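Local coordinates for protein CRISPR system Cmr subunit Cmr1-1 (Pyrococcus furiosus, PDB 4W8Z) that binds RNA and caps, together with Cmr6, the type III-B Cmr ribonucleoprotein complex, part of a CRISPR immune system against mobile genetic elements, at residues E10-E15 with L141-L146. Residues are numbered along the deposited sequence; the frame is centred on the assembly and turned at random.
Sequences EEFEIE and LATLSL
F12 and L146 make the main apolar contact between strand 8-16 and helix 136-152. The two side chains approach from opposite directions. The CD2 methyl of L146 lies over one face of the F12 ring, 3.9 Å from the ring centroid and 27° off the normal. This is a CH-pi contact. The methyl is displaced toward the rim, and its closest ring atom is F12 CD2 at 3.5 Å from L146 CD2. CG of L146 is anti to its backbone N (chi1 175°), which carries the branch out toward the strand. T143 adds its methyl obliquely to the same ring, with CG2 4.1 Å from F12 CZ.

The segments run nearly parallel, with axes 14° apart and 10.4 Å at closest approach. Strand 8-16 is an inner strand of a four-stranded antiparallel sheet, ordered 79-84, 126-133, 8-16, 166-172. Helix 136-152 packs on one face of this sheet. With helix 38-54, the chain order is βαββαβ, which matches the ferredoxin-like fold of the RAMP superfamily. Helix 136-152 is its second helix. E10, F12 and I14 face the helix. On the other face of the strand, E13 and E15 form salt bridges with R128 and R126.

The polar contact is buried and weak. The weak hydrogen bond from T143 OG1 to E10 OE1 (3.4 Å) is not settled, because I139 O competes for the same proton. The E10 chain bends at chi2, and CG also meets the T143 hydroxyl. The carboxylate has stronger support from S173 OG, which hydrogen-bonds OE1, while weak hydrogen bonds from the backbone N atoms of E174 and V175 reach OE2.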
ATOM      1  N   GLU A  10      -4.230   4.012 -22.462  1.00 84.40           N
ATOM      2  CA  GLU A  10      -3.393   3.006 -21.812  1.00 82.59           C
ATOM      3  C   GLU A  10      -4.265   1.900 -21.234  1.00 85.43           C
ATOM      4  O   GLU A  10      -5.238   2.175 -20.534  1.00 94.82           O
ATOM      5  CB  GLU A  10      -2.551   3.641 -20.705  1.00 84.10           C
ATOM      6  CG  GLU A  10      -1.707   4.817 -21.153  1.00 85.30           C
ATOM      7  CD  GLU A  10      -0.384   4.388 -21.751  1.00 97.31           C
ATOM      8  OE1 GLU A  10       0.396   3.715 -21.041  1.00 94.59           O
ATOM      9  OE2 GLU A  10      -0.123   4.724 -22.929  1.00 99.14           O
ATOM     10  N   GLU A  11      -3.924   0.649 -21.520  1.00 86.45           N
ATOM     11  CA  GLU A  11      -4.753  -0.467 -21.081  1.00 88.73           C
ATOM     12  C   GLU A  11      -3.963  -1.470 -20.245  1.00 83.10           C
ATOM     13  O   GLU A  11      -2.818  -1.791 -20.562  1.00 88.72           O
ATOM     14  CB  GLU A  11      -5.377  -1.163 -22.289  1.00 97.27           C
ATOM     15  CG  GLU A  11      -5.937  -0.214 -23.339  1.00108.88           C
ATOM     16  CD  GLU A  11      -6.727  -0.934 -24.416  1.00119.63           C
ATOM     17  OE1 GLU A  11      -7.739  -1.584 -24.076  1.00124.36           O
ATOM     18  OE2 GLU A  11      -6.337  -0.852 -25.600  1.00116.95           O
ATOM     19  N   PHE A  12      -4.582  -1.961 -19.176  1.00 80.38           N
ATOM     20  CA  PHE A  12      -3.928  -2.900 -18.269  1.00 77.81           C
ATOM     21  C   PHE A  12      -4.855  -4.019 -17.815  1.00 81.08           C
ATOM     22  O   PHE A  12      -6.052  -3.808 -17.622  1.00 81.98           O
ATOM     23  CB  PHE A  12      -3.402  -2.175 -17.026  1.00 80.16           C
ATOM     24  CG  PHE A  12      -2.381  -1.118 -17.318  1.00 75.82           C
ATOM     25  CD1 PHE A  12      -1.032  -1.419 -17.300  1.00 68.23           C
ATOM     26  CD2 PHE A  12      -2.772   0.181 -17.599  1.00 71.53           C
ATOM     27  CE1 PHE A  12      -0.091  -0.449 -17.565  1.00 67.55           C
ATOM     28  CE2 PHE A  12      -1.834   1.157 -17.866  1.00 74.22           C
ATOM     29  CZ  PHE A  12      -0.493   0.841 -17.848  1.00 75.58           C
ATOM     30  N   GLU A  13      -4.292  -5.208 -17.636  1.00 76.36           N
ATOM     31  CA  GLU A  13      -4.960  -6.253 -16.875  1.00 77.14           C
ATOM     32  C   GLU A  13      -4.143  -6.540 -15.625  1.00 76.59           C
ATOM     33  O   GLU A  13      -2.985  -6.948 -15.717  1.00 72.81           O
ATOM     34  CB  GLU A  13      -5.133  -7.531 -17.696  1.00 80.28           C
ATOM     35  CG  GLU A  13      -6.497  -7.682 -18.339  1.00 84.50           C
ATOM     36  CD  GLU A  13      -6.815  -9.124 -18.695  1.00 98.27           C
ATOM     37  OE1 GLU A  13      -7.351  -9.368 -19.800  1.00109.84           O
ATOM     38  OE2 GLU A  13      -6.533 -10.014 -17.861  1.00 91.74           O
ATOM     39  N   ILE A  14      -4.730  -6.303 -14.457  1.00 74.84           N
ATOM     40  CA  ILE A  14      -4.044  -6.629 -13.214  1.00 75.84           C
ATOM     41  C   ILE A  14      -4.688  -7.847 -12.563  1.00 77.36           C
ATOM     42  O   ILE A  14      -5.859  -8.142 -12.789  1.00 80.05           O
ATOM     43  CB  ILE A  14      -4.033  -5.442 -12.226  1.00 70.32           C
ATOM     44  CG1 ILE A  14      -5.390  -5.286 -11.538  1.00 81.70           C
ATOM     45  CG2 ILE A  14      -3.625  -4.164 -12.939  1.00 69.04           C
ATOM     46  CD1 ILE A  14      -5.424  -4.186 -10.491  1.00 74.70           C
ATOM     47  N   GLU A  15      -3.902  -8.571 -11.778  1.00 76.34           N
ATOM     48  CA  GLU A  15      -4.367  -9.787 -11.137  1.00 77.76           C
ATOM     49  C   GLU A  15      -4.034  -9.752  -9.649  1.00 85.93           C
ATOM     50  O   GLU A  15      -2.972  -9.262  -9.254  1.00 83.99           O
ATOM     51  CB  GLU A  15      -3.739 -11.012 -11.807  1.00 81.98           C
ATOM     52  CG  GLU A  15      -4.068 -12.336 -11.143  1.00 88.59           C
ATOM     53  CD  GLU A  15      -3.394 -13.518 -11.823  1.00 95.39           C
ATOM     54  OE1 GLU A  15      -3.511 -13.645 -13.061  1.00 90.99           O
ATOM     55  OE2 GLU A  15      -2.740 -14.316 -11.117  1.00 99.51           O
ATOM     56  N   LEU A 141       1.221  10.821 -16.087  1.00 80.37           N
ATOM     57  CA  LEU A 141       1.068  10.885 -14.639  1.00 83.80           C
ATOM     58  C   LEU A 141       0.056   9.864 -14.111  1.00 86.48           C
ATOM     59  O   LEU A 141       0.202   9.344 -13.004  1.00 87.19           O
ATOM     60  CB  LEU A 141       0.657  12.296 -14.218  1.00 77.46           C
ATOM     61  CG  LEU A 141       1.727  13.372 -14.412  1.00 73.52           C
ATOM     62  CD1 LEU A 141       1.146  14.753 -14.190  1.00 70.53           C
ATOM     63  CD2 LEU A 141       2.889  13.121 -13.475  1.00 69.88           C
ATOM     64  N   ALA A 142      -0.972   9.582 -14.903  1.00 85.22           N
ATOM     65  CA  ALA A 142      -1.969   8.587 -14.530  1.00 82.95           C
ATOM     66  C   ALA A 142      -1.350   7.192 -14.505  1.00 81.41           C
ATOM     67  O   ALA A 142      -1.557   6.426 -13.565  1.00 80.14           O
ATOM     68  CB  ALA A 142      -3.150   8.632 -15.489  1.00 76.99           C
ATOM     69  N   THR A 143      -0.582   6.876 -15.543  1.00 78.32           N
ATOM     70  CA  THR A 143       0.056   5.570 -15.661  1.00 79.47           C
ATOM     71  C   THR A 143       1.124   5.370 -14.585  1.00 73.09           C
ATOM     72  O   THR A 143       1.234   4.288 -14.001  1.00 75.58           O
ATOM     73  CB  THR A 143       0.672   5.382 -17.064  1.00 78.71           C
ATOM     74  OG1 THR A 143      -0.370   5.058 -17.993  1.00 84.04           O
ATOM     75  CG2 THR A 143       1.692   4.262 -17.071  1.00 75.68           C
ATOM     76  N   LEU A 144       1.898   6.415 -14.315  1.00 66.52           N
ATOM     77  CA  LEU A 144       2.884   6.365 -13.242  1.00 62.18           C
ATOM     78  C   LEU A 144       2.210   6.051 -11.914  1.00 66.16           C
ATOM     79  O   LEU A 144       2.709   5.243 -11.131  1.00 67.66           O
ATOM     80  CB  LEU A 144       3.650   7.683 -13.153  1.00 59.45           C
ATOM     81  CG  LEU A 144       4.798   7.829 -14.153  1.00 65.50           C
ATOM     82  CD1 LEU A 144       5.253   9.265 -14.239  1.00 71.66           C
ATOM     83  CD2 LEU A 144       5.960   6.930 -13.766  1.00 68.91           C
ATOM     84  N   SER A 145       1.068   6.690 -11.671  1.00 75.96           N
ATOM     85  CA  SER A 145       0.280   6.433 -10.469  1.00 68.62           C
ATOM     86  C   SER A 145      -0.102   4.966 -10.355  1.00 74.01           C
ATOM     87  O   SER A 145       0.125   4.337  -9.319  1.00 80.67           O
ATOM     88  CB  SER A 145      -0.979   7.292 -10.464  1.00 71.39           C
ATOM     89  OG  SER A 145      -0.643   8.662 -10.378  1.00 76.92           O
ATOM     90  N   LEU A 146      -0.681   4.429 -11.425  1.00 72.56           N
ATOM     91  CA  LEU A 146      -1.088   3.028 -11.457  1.00 66.62           C
ATOM     92  C   LEU A 146       0.107   2.096 -11.301  1.00 66.68           C
ATOM     93  O   LEU A 146       0.019   1.084 -10.603  1.00 64.78           O
ATOM     94  CB  LEU A 146      -1.830   2.712 -12.755  1.00 66.16           C
ATOM     95  CG  LEU A 146      -2.216   1.248 -12.970  1.00 63.40           C
ATOM     96  CD1 LEU A 146      -3.038   0.717 -11.813  1.00 61.80           C
ATOM     97  CD2 LEU A 146      -2.985   1.117 -14.255  1.00 78.56           C
TER